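Long-range contacts in geranylgeranyl Pyrophosphate Synthetase (PDB 5JFQ), which catalyses the addition of three isopentenyl diphosphates to dimethylallyl diphosphate, giving geranylgeranyl pyrophosphate as the major product and some farnesyl pyrophosphate: residues T80-D88 with T98-I109; G177-A188 with E198-G209. All blocks are in the same frame, centred on the assembly; numbering follows the deposited sequence.

Interaction 1 (T80-D88 with T98-I109); sequences TLVHDDIMD and TVHTLFGIPTAI
I86 runs past H100 in the opposite direction, its side chain set among H100, I105, A108 and I109 as a knob in a hole. Its CA stands squarely over the imidazole, 3.9 Å from the H100 ring centroid, a CH-pi contact; T101 CG2 covers the other face. H100 reaches this position with CG between its backbone N and carbonyl carbon (chi1 61°), which lays the ring against the backbone of 80-88 at D85 and I86. The two branches of I86 part: CG2 meets I105 CG2 at 3.9 Å, while CD1 lies against A108 CB (3.5 Å) and I109 CG1. One turn earlier, V82 CG2 touches V99 CG2.

H83 NE2 donates to a lone pair of I109 O at 3.0 Å, nearly straight (170°) and in both the ring and carbonyl planes, while H83 ND1 bonds to D113 of the second subunit.

D85 sets its carboxylate beside the T98 methyl, OD2 to CG2 3.4 Å, and pairs with R93. D84 and D88, probable magnesium ligands, share with D85 the aspartate-rich DDxxD motif. With both ring nitrogens engaged, H83 is likely to be fixed in rotation and perhaps positively charged, tying this helix pair to the dimer interface.

Interaction 2 (G177-A188 with E198-G209); sequences GVLIGISASIPA and EKALWNYGIYSG
The W202 indole slots its benzo side between V178, G181, I182 and S185 as a knob in a hole, with I206 CD1, from the same helix, over one face toward the rim and I182 CA at the edge in the ring plane. W202 CH2 reaches V178 CB at 3.6 Å, side by side, and W202 CZ3 meets I182 CB at 3.7 Å. CG is anti to the backbone N (chi1 -177°), which carries the benzo ring obliquely over the turn from V178 to I182. The Y204 ring has S208 OG over one face and, at its edge, A184 CB 4.0 Å from CD2; its OH bonds to L310 O.

In this all-alpha prenyl synthase fold the axes of the two segments come within 6.6 Å and their directions differ by 147°, nearly antiparallel. Each helix carries a GxxxG motif, and G181 and G205 bring their CA atoms to 3.5 Å; a beta carbon on either would run into the opposite helix.

Cutting W202 back to an alanine is likely to leave that hole unfilled and open a gap between the helices. S185 OG gives a weak hydrogen bond to E198 O at 3.3 Å; the E198 carboxylate turns to K139.

Both contacts are buried, but interaction 2 lies nearer the centre of the chain (about 11 Å, against about 18 Å, from the contact centres), on the opposite side of it from interaction 1. Their centres are about 27 Å apart and they share no helix, yet helix 67-88, which carries 80-88, packs through I73 on L179 and I182, and D84 bridges to K175 just before 177-188. Interaction 1, beside the probable metal site and the second subunit, mixes apolar packing with histidines and charge. Interaction 2 is not touched by the other chain and is built from glycine backbone, small and aliphatic residues and a tryptophan, at much closer helix spacing.

Interaction 1 (T80-D88 with T98-I109)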
# COMPACT_ATOMS: atom_id res chain seq x y z
N THR B 80 7.33 1.49 -4.87
CA THR B 80 6.90 2.08 -6.14
C THR B 80 7.56 1.36 -7.31
O THR B 80 6.89 1.00 -8.28
CB THR B 80 7.18 3.58 -6.19
OG1 THR B 80 8.58 3.83 -6.01
CG2 THR B 80 6.39 4.31 -5.13
N LEU B 81 8.88 1.11 -7.21
CA LEU B 81 9.58 0.36 -8.25
C LEU B 81 8.82 -0.89 -8.65
O LEU B 81 8.55 -1.14 -9.84
CB LEU B 81 10.99 -0.02 -7.79
CG LEU B 81 11.92 1.10 -7.36
CD1 LEU B 81 13.30 0.53 -7.16
CD2 LEU B 81 11.92 2.26 -8.35
N VAL B 82 8.43 -1.69 -7.64
CA VAL B 82 7.80 -2.97 -7.90
C VAL B 82 6.49 -2.78 -8.66
O VAL B 82 6.26 -3.40 -9.71
CB VAL B 82 7.59 -3.73 -6.58
CG1 VAL B 82 6.81 -4.99 -6.81
CG2 VAL B 82 8.93 -4.02 -5.94
N HIS B 83 5.62 -1.89 -8.18
CA HIS B 83 4.36 -1.67 -8.88
C HIS B 83 4.56 -0.96 -10.23
O HIS B 83 3.81 -1.21 -11.18
CB HIS B 83 3.40 -0.91 -7.97
CG HIS B 83 2.81 -1.76 -6.90
ND1 HIS B 83 1.73 -1.36 -6.14
CD2 HIS B 83 3.15 -3.00 -6.46
CE1 HIS B 83 1.41 -2.33 -5.29
NE2 HIS B 83 2.26 -3.33 -5.46
N ASP B 84 5.56 -0.09 -10.33
CA ASP B 84 5.81 0.58 -11.61
C ASP B 84 6.20 -0.43 -12.67
O ASP B 84 5.69 -0.40 -13.79
CB ASP B 84 6.91 1.63 -11.45
CG ASP B 84 6.41 2.90 -10.79
OD1 ASP B 84 5.19 3.00 -10.52
OD2 ASP B 84 7.24 3.80 -10.56
N ASP B 85 7.11 -1.36 -12.32
CA ASP B 85 7.56 -2.36 -13.27
C ASP B 85 6.42 -3.24 -13.74
O ASP B 85 6.44 -3.72 -14.88
CB ASP B 85 8.66 -3.21 -12.65
CG ASP B 85 9.93 -2.43 -12.42
OD1 ASP B 85 10.05 -1.32 -12.99
OD2 ASP B 85 10.82 -2.91 -11.68
N ILE B 86 5.42 -3.47 -12.89
CA ILE B 86 4.24 -4.17 -13.37
C ILE B 86 3.57 -3.38 -14.48
O ILE B 86 3.08 -3.95 -15.46
CB ILE B 86 3.26 -4.44 -12.21
CG1 ILE B 86 3.89 -5.36 -11.18
CG2 ILE B 86 2.02 -5.10 -12.74
CD1 ILE B 86 3.12 -5.39 -9.87
N MET B 87 3.57 -2.04 -14.37
CA MET B 87 2.83 -1.19 -15.30
C MET B 87 3.58 -1.01 -16.61
O MET B 87 2.99 -1.16 -17.68
CB MET B 87 2.57 0.18 -14.67
CG MET B 87 1.31 0.20 -13.83
SD MET B 87 1.32 1.36 -12.43
CE MET B 87 0.15 0.52 -11.40
N ASP B 88 4.86 -0.67 -16.55
CA ASP B 88 5.66 -0.52 -17.75
C ASP B 88 6.02 -1.85 -18.40
O ASP B 88 6.60 -1.86 -19.48
CB ASP B 88 6.92 0.27 -17.43
CG ASP B 88 6.64 1.51 -16.58
OD1 ASP B 88 5.54 2.09 -16.72
OD2 ASP B 88 7.51 1.88 -15.76
N THR B 98 12.89 -7.79 -13.68
CA THR B 98 11.90 -7.18 -12.82
C THR B 98 11.18 -8.23 -11.99
O THR B 98 11.18 -9.43 -12.30
CB THR B 98 10.86 -6.36 -13.59
OG1 THR B 98 10.22 -7.16 -14.59
CG2 THR B 98 11.48 -5.11 -14.18
N VAL B 99 10.56 -7.75 -10.91
CA VAL B 99 9.93 -8.63 -9.93
C VAL B 99 8.76 -9.37 -10.55
O VAL B 99 8.58 -10.57 -10.33
CB VAL B 99 9.51 -7.82 -8.70
CG1 VAL B 99 8.66 -8.67 -7.76
CG2 VAL B 99 10.73 -7.24 -8.00
N HIS B 100 7.94 -8.67 -11.34
CA HIS B 100 6.81 -9.39 -11.90
C HIS B 100 7.26 -10.44 -12.90
O HIS B 100 6.54 -11.42 -13.12
CB HIS B 100 5.80 -8.41 -12.51
CG HIS B 100 6.34 -7.58 -13.63
ND1 HIS B 100 5.82 -7.62 -14.90
CD2 HIS B 100 7.32 -6.64 -13.65
CE1 HIS B 100 6.47 -6.75 -15.66
NE2 HIS B 100 7.38 -6.15 -14.93
N THR B 101 8.44 -10.29 -13.48
CA THR B 101 8.86 -11.31 -14.44
C THR B 101 9.38 -12.55 -13.73
O THR B 101 9.08 -13.67 -14.15
CB THR B 101 9.88 -10.72 -15.43
OG1 THR B 101 10.92 -10.03 -14.73
CG2 THR B 101 9.20 -9.73 -16.35
N LEU B 102 10.11 -12.39 -12.62
CA LEU B 102 10.63 -13.56 -11.93
C LEU B 102 9.56 -14.29 -11.13
O LEU B 102 9.64 -15.52 -10.97
CB LEU B 102 11.75 -13.16 -10.98
CG LEU B 102 12.99 -12.64 -11.66
CD1 LEU B 102 13.78 -11.91 -10.63
CD2 LEU B 102 13.74 -13.83 -12.19
N PHE B 103 8.59 -13.57 -10.58
CA PHE B 103 7.68 -14.17 -9.62
C PHE B 103 6.23 -14.10 -10.05
O PHE B 103 5.39 -14.77 -9.45
CB PHE B 103 7.81 -13.49 -8.26
CG PHE B 103 9.21 -13.26 -7.82
CD1 PHE B 103 9.88 -14.21 -7.07
CD2 PHE B 103 9.86 -12.08 -8.14
CE1 PHE B 103 11.19 -13.99 -6.63
CE2 PHE B 103 11.16 -11.86 -7.71
CZ PHE B 103 11.83 -12.82 -6.95
N GLY B 104 5.92 -13.30 -11.06
CA GLY B 104 4.55 -13.18 -11.49
C GLY B 104 3.92 -11.87 -11.02
O GLY B 104 4.37 -11.23 -10.06
N ILE B 105 2.89 -11.47 -11.74
CA ILE B 105 2.24 -10.21 -11.42
C ILE B 105 1.60 -10.24 -10.03
O ILE B 105 1.89 -9.36 -9.22
CB ILE B 105 1.26 -9.82 -12.55
CG1 ILE B 105 2.09 -9.56 -13.82
CG2 ILE B 105 0.43 -8.61 -12.17
CD1 ILE B 105 1.29 -9.17 -15.03
N PRO B 106 0.76 -11.23 -9.68
CA PRO B 106 0.18 -11.21 -8.33
C PRO B 106 1.21 -11.16 -7.21
O PRO B 106 1.07 -10.34 -6.30
CB PRO B 106 -0.68 -12.50 -8.31
CG PRO B 106 -0.24 -13.30 -9.47
CD PRO B 106 0.19 -12.32 -10.49
N THR B 107 2.27 -11.98 -7.27
CA THR B 107 3.27 -11.89 -6.21
C THR B 107 3.96 -10.53 -6.22
O THR B 107 4.24 -9.96 -5.15
CB THR B 107 4.30 -13.01 -6.34
OG1 THR B 107 3.63 -14.28 -6.23
CG2 THR B 107 5.35 -12.91 -5.25
N ALA B 108 4.25 -9.99 -7.40
CA ALA B 108 4.80 -8.64 -7.48
C ALA B 108 3.89 -7.63 -6.81
O ALA B 108 4.36 -6.73 -6.10
CB ALA B 108 5.02 -8.24 -8.94
N ILE B 109 2.58 -7.74 -7.02
CA ILE B 109 1.67 -6.82 -6.36
C ILE B 109 1.78 -6.98 -4.85
O ILE B 109 1.99 -6.00 -4.13
CB ILE B 109 0.23 -7.05 -6.86
CG1 ILE B 109 0.14 -6.68 -8.35
CG2 ILE B 109 -0.76 -6.25 -6.00
CD1 ILE B 109 -1.17 -7.05 -9.00

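Interaction 2 (G177-A188 with E198-G209)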
# COMPACT_ATOMS: atom_id res chain seq x y z
N GLY B 177 9.29 13.71 -7.22
CA GLY B 177 9.74 14.84 -6.44
C GLY B 177 9.38 14.81 -4.97
O GLY B 177 10.26 14.95 -4.11
N VAL B 178 8.09 14.61 -4.65
CA VAL B 178 7.66 14.67 -3.25
C VAL B 178 8.35 13.59 -2.43
O VAL B 178 8.72 13.84 -1.27
CB VAL B 178 6.13 14.57 -3.12
CG1 VAL B 178 5.44 15.84 -3.64
CG2 VAL B 178 5.57 13.29 -3.76
N LEU B 179 8.55 12.40 -2.98
CA LEU B 179 9.30 11.43 -2.19
C LEU B 179 10.71 11.92 -1.92
O LEU B 179 11.31 11.58 -0.90
CB LEU B 179 9.34 10.05 -2.85
CG LEU B 179 9.81 8.94 -1.91
CD1 LEU B 179 8.89 8.87 -0.72
CD2 LEU B 179 9.88 7.60 -2.59
N ILE B 180 11.26 12.75 -2.82
CA ILE B 180 12.56 13.32 -2.52
C ILE B 180 12.41 14.50 -1.58
O ILE B 180 13.27 14.72 -0.73
CB ILE B 180 13.29 13.70 -3.81
CG1 ILE B 180 13.35 12.48 -4.73
CG2 ILE B 180 14.69 14.18 -3.46
CD1 ILE B 180 14.15 12.67 -6.00
N GLY B 181 11.32 15.26 -1.70
CA GLY B 181 11.06 16.33 -0.74
C GLY B 181 10.92 15.84 0.69
O GLY B 181 11.48 16.43 1.63
N ILE B 182 10.16 14.76 0.89
CA ILE B 182 9.93 14.31 2.26
C ILE B 182 11.17 13.63 2.82
O ILE B 182 11.38 13.63 4.04
CB ILE B 182 8.70 13.39 2.34
CG1 ILE B 182 8.44 13.02 3.81
CG2 ILE B 182 8.89 12.15 1.51
CD1 ILE B 182 7.07 12.51 4.09
N SER B 183 12.02 13.05 1.95
CA SER B 183 13.34 12.60 2.38
C SER B 183 14.06 13.68 3.19
O SER B 183 14.55 13.43 4.29
CB SER B 183 14.19 12.22 1.17
OG SER B 183 13.51 11.32 0.32
N ALA B 184 14.14 14.89 2.64
CA ALA B 184 14.76 16.02 3.33
C ALA B 184 13.82 16.62 4.36
O ALA B 184 14.26 17.07 5.43
CB ALA B 184 15.19 17.08 2.32
N SER B 185 12.52 16.64 4.05
CA SER B 185 11.56 17.25 4.95
C SER B 185 11.49 16.50 6.27
O SER B 185 11.40 17.12 7.33
CB SER B 185 10.19 17.29 4.30
OG SER B 185 9.63 18.58 4.38
N ILE B 186 11.53 15.17 6.23
CA ILE B 186 11.01 14.40 7.36
C ILE B 186 11.83 14.59 8.64
O ILE B 186 11.22 14.57 9.72
CB ILE B 186 10.84 12.91 7.01
CG1 ILE B 186 9.87 12.25 8.00
CG2 ILE B 186 12.16 12.15 6.92
CD1 ILE B 186 9.63 10.76 7.75
N PRO B 187 13.15 14.82 8.61
CA PRO B 187 13.83 15.10 9.90
C PRO B 187 13.36 16.40 10.53
O PRO B 187 13.29 16.49 11.77
CB PRO B 187 15.32 15.15 9.52
CG PRO B 187 15.42 14.46 8.21
CD PRO B 187 14.13 14.78 7.51
N ALA B 188 13.01 17.40 9.73
CA ALA B 188 12.40 18.61 10.27
C ALA B 188 11.07 18.30 10.92
O ALA B 188 10.68 18.95 11.90
CB ALA B 188 12.22 19.66 9.18
N GLU B 198 10.89 23.13 7.59
CA GLU B 198 10.25 22.03 6.87
C GLU B 198 10.08 22.38 5.39
O GLU B 198 10.62 21.70 4.51
CB GLU B 198 8.89 21.71 7.50
CG GLU B 198 8.36 20.33 7.17
CD GLU B 198 6.89 20.17 7.53
OE1 GLU B 198 6.31 21.07 8.14
OE2 GLU B 198 6.30 19.13 7.18
N LYS B 199 9.32 23.45 5.12
CA LYS B 199 9.10 23.87 3.74
C LYS B 199 10.42 24.06 3.01
O LYS B 199 10.51 23.77 1.81
CB LYS B 199 8.29 25.16 3.72
N ALA B 200 11.47 24.49 3.72
CA ALA B 200 12.76 24.71 3.08
C ALA B 200 13.40 23.40 2.65
O ALA B 200 13.86 23.27 1.52
CB ALA B 200 13.69 25.49 4.02
N LEU B 201 13.44 22.41 3.55
CA LEU B 201 13.97 21.11 3.16
C LEU B 201 13.04 20.43 2.17
O LEU B 201 13.50 19.71 1.28
CB LEU B 201 14.17 20.23 4.38
CG LEU B 201 15.33 20.70 5.25
CD1 LEU B 201 15.29 20.05 6.62
CD2 LEU B 201 16.63 20.40 4.53
N TRP B 202 11.74 20.66 2.33
CA TRP B 202 10.77 20.19 1.36
C TRP B 202 11.11 20.72 -0.03
O TRP B 202 11.42 19.95 -0.95
CB TRP B 202 9.37 20.63 1.80
CG TRP B 202 8.18 20.19 0.95
CD1 TRP B 202 7.31 21.00 0.28
CD2 TRP B 202 7.72 18.84 0.72
NE1 TRP B 202 6.35 20.25 -0.36
CE2 TRP B 202 6.58 18.92 -0.10
CE3 TRP B 202 8.16 17.58 1.13
CZ2 TRP B 202 5.87 17.80 -0.51
CZ3 TRP B 202 7.46 16.47 0.72
CH2 TRP B 202 6.33 16.58 -0.09
N ASN B 203 11.08 22.05 -0.19
CA ASN B 203 11.33 22.65 -1.49
C ASN B 203 12.65 22.17 -2.08
O ASN B 203 12.73 21.86 -3.28
CB ASN B 203 11.30 24.17 -1.37
CG ASN B 203 9.89 24.73 -1.39
OD1 ASN B 203 8.91 23.99 -1.38
ND2 ASN B 203 9.77 26.06 -1.41
N TYR B 204 13.68 22.06 -1.25
CA TYR B 204 14.95 21.51 -1.73
C TYR B 204 14.75 20.12 -2.32
O TYR B 204 15.24 19.83 -3.42
CB TYR B 204 15.96 21.46 -0.59
CG TYR B 204 17.11 20.55 -0.86
CD1 TYR B 204 18.23 20.99 -1.54
CD2 TYR B 204 17.10 19.24 -0.42
CE1 TYR B 204 19.31 20.15 -1.77
CE2 TYR B 204 18.16 18.39 -0.64
CZ TYR B 204 19.26 18.85 -1.32
OH TYR B 204 20.32 18.00 -1.55
N GLY B 205 14.03 19.25 -1.61
CA GLY B 205 13.88 17.88 -2.07
C GLY B 205 13.09 17.78 -3.36
O GLY B 205 13.45 17.01 -4.25
N ILE B 206 12.02 18.56 -3.49
CA ILE B 206 11.24 18.52 -4.71
C ILE B 206 12.08 18.97 -5.88
O ILE B 206 12.18 18.28 -6.91
CB ILE B 206 9.97 19.38 -4.57
CG1 ILE B 206 9.00 18.72 -3.61
CG2 ILE B 206 9.35 19.61 -5.93
CD1 ILE B 206 8.80 19.55 -2.39
N TYR B 207 12.68 20.15 -5.75
CA TYR B 207 13.45 20.71 -6.86
C TYR B 207 14.59 19.79 -7.23
O TYR B 207 14.83 19.54 -8.42
CB TYR B 207 13.94 22.10 -6.49
CG TYR B 207 12.79 23.04 -6.24
CD1 TYR B 207 11.59 22.86 -6.91
CD2 TYR B 207 12.88 24.07 -5.32
CE1 TYR B 207 10.53 23.69 -6.70
CE2 TYR B 207 11.81 24.91 -5.10
CZ TYR B 207 10.64 24.71 -5.80
OH TYR B 207 9.56 25.54 -5.59
N SER B 208 15.28 19.24 -6.24
CA SER B 208 16.28 18.25 -6.55
C SER B 208 15.67 17.09 -7.33
O SER B 208 16.30 16.56 -8.24
CB SER B 208 16.95 17.77 -5.27
OG SER B 208 17.34 18.89 -4.50
N GLY B 209 14.43 16.73 -7.01
CA GLY B 209 13.80 15.62 -7.72
C GLY B 209 13.55 15.94 -9.18
O GLY B 209 13.94 15.19 -10.07